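Local coordinates for protein eukaryotic translation initiation factor 4 gamma 5 (Trypanosoma cruzi, PDB 6OZU) that probably acts as a scaffold in translation initiation, its helical MIF4G domain being of the kind that binds eIF4A helicases, at residues P199-R202 with A203-E207. Sequence-based numbering, arbitrary orientation.
Sequences PKFR and AVLEE
Arg202 and Glu206, one turn apart on helix 194-208, send their side chains out side by side in the same direction. From CB the arginine runs extended through CG and CD to NE, touching Val225 of helix 215-235; CG sits anti to the backbone N (chi1 -177°), which sends the chain outward from the helix, leaning toward Glu206. NE makes a salt bridge to Asp229 of helix 215-235. At the tip, NH2 is also hydrogen-bonded outside the two segments, while NH1 passes 4.1 Å from CG of Glu206. The glutamate bends at chi2 (-75°), bringing OE1 over one face of the guanidinium, 4.2 Å from NH1, with the two flat groups nearly parallel, 8° apart. No N-H points at that oxygen. Beneath the pair, Glu206 N donates to Arg202 O at 3.0 Å. On the buried side, Phe201 CE2 meets Leu205 CD1 obliquely at 4.0 Å, and Leu205 N bonds to Phe201 O at 3.2 Å. Both side chains pack on helix 173-186 and Leu205 also on 215-235, joining successive helices of the alpha-helical repeat fold. Glu206 probably adds a diffuse electrostatic attraction for Arg202, while the directed bond to Asp229 ties the guanidinium to the neighbouring helix.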
loop_
_atom_site.group_PDB
_atom_site.type_symbol
_atom_site.label_atom_id
_atom_site.label_comp_id
_atom_site.label_asym_id
_atom_site.label_seq_id
_atom_site.Cartn_x
_atom_site.Cartn_y
_atom_site.Cartn_z
ATOM N N PRO A 199 -10.073 11.022 6.068
ATOM C CA PRO A 199 -11.466 10.567 6.252
ATOM C C PRO A 199 -11.773 9.234 5.573
ATOM O O PRO A 199 -12.652 8.515 6.053
ATOM C CB PRO A 199 -12.291 11.699 5.639
ATOM C CG PRO A 199 -11.367 12.887 5.687
ATOM C CD PRO A 199 -10.052 12.308 5.341
ATOM N N LYS A 200 -11.044 8.895 4.475
ATOM C CA LYS A 200 -11.198 7.647 3.724
ATOM C C LYS A 200 -10.711 6.448 4.545
ATOM O O LYS A 200 -11.354 5.395 4.517
ATOM C CB LYS A 200 -10.452 7.712 2.388
ATOM C CG LYS A 200 -11.203 8.332 1.237
ATOM C CD LYS A 200 -10.310 8.383 -0.008
ATOM C CE LYS A 200 -11.069 8.497 -1.308
ATOM N NZ LYS A 200 -11.263 7.175 -1.990
ATOM N N PHE A 201 -9.576 6.599 5.252
ATOM C CA PHE A 201 -9.005 5.542 6.101
ATOM C C PHE A 201 -9.859 5.326 7.337
ATOM O O PHE A 201 -10.013 4.195 7.782
ATOM C CB PHE A 201 -7.554 5.864 6.485
ATOM C CG PHE A 201 -6.821 4.733 7.176
ATOM C CD1 PHE A 201 -6.479 3.569 6.481
ATOM C CD2 PHE A 201 -6.425 4.849 8.504
ATOM C CE1 PHE A 201 -5.802 2.524 7.121
ATOM C CE2 PHE A 201 -5.731 3.809 9.137
ATOM C CZ PHE A 201 -5.413 2.657 8.438
ATOM N N ARG A 202 -10.435 6.413 7.875
ATOM C CA ARG A 202 -11.340 6.390 9.035
ATOM C C ARG A 202 -12.597 5.580 8.684
ATOM O O ARG A 202 -13.046 4.775 9.498
ATOM C CB ARG A 202 -11.682 7.825 9.480
ATOM C CG ARG A 202 -12.550 7.899 10.710
ATOM C CD ARG A 202 -13.093 9.294 10.941
ATOM N NE ARG A 202 -13.831 9.401 12.198
ATOM C CZ ARG A 202 -15.117 9.126 12.390
ATOM N NH1 ARG A 202 -15.850 8.621 11.409
ATOM N NH2 ARG A 202 -15.668 9.309 13.583
ATOM N N ALA A 203 -13.124 5.778 7.470
ATOM C CA ALA A 203 -14.283 5.076 6.908
ATOM C C ALA A 203 -14.054 3.557 6.818
ATOM O O ALA A 203 -14.973 2.788 7.102
ATOM C CB ALA A 203 -14.600 5.630 5.533
ATOM N N VAL A 204 -12.829 3.140 6.428
ATOM C CA VAL A 204 -12.376 1.746 6.317
ATOM C C VAL A 204 -12.424 1.089 7.699
ATOM O O VAL A 204 -12.950 -0.019 7.832
ATOM C CB VAL A 204 -10.972 1.662 5.648
ATOM C CG1 VAL A 204 -10.318 0.286 5.825
ATOM C CG2 VAL A 204 -11.076 1.998 4.179
ATOM N N LEU A 205 -11.917 1.794 8.724
ATOM C CA LEU A 205 -11.929 1.306 10.095
ATOM C C LEU A 205 -13.326 1.212 10.651
ATOM O O LEU A 205 -13.570 0.324 11.461
ATOM C CB LEU A 205 -11.005 2.112 11.030
ATOM C CG LEU A 205 -9.543 2.285 10.600
ATOM C CD1 LEU A 205 -8.799 3.072 11.630
ATOM C CD2 LEU A 205 -8.854 0.944 10.351
ATOM N N GLU A 206 -14.250 2.082 10.205
ATOM C CA GLU A 206 -15.662 2.057 10.624
ATOM C C GLU A 206 -16.365 0.839 10.026
ATOM O O GLU A 206 -17.230 0.272 10.687
ATOM C CB GLU A 206 -16.407 3.344 10.241
ATOM C CG GLU A 206 -16.104 4.544 11.127
ATOM C CD GLU A 206 -16.720 4.564 12.517
ATOM O OE1 GLU A 206 -15.997 4.950 13.462
ATOM O OE2 GLU A 206 -17.910 4.206 12.668
ATOM N N GLU A 207 -15.984 0.422 8.793
ATOM C CA GLU A 207 -16.507 -0.771 8.130
ATOM C C GLU A 207 -16.108 -2.047 8.857
ATOM O O GLU A 207 -16.955 -2.909 9.073
ATOM C CB GLU A 207 -16.072 -0.842 6.674
ATOM C CG GLU A 207 -17.019 -0.114 5.759
ATOM C CD GLU A 207 -16.672 -0.175 4.289
ATOM O OE1 GLU A 207 -17.357 -0.915 3.543
ATOM O OE2 GLU A 207 -15.723 0.536 3.884
#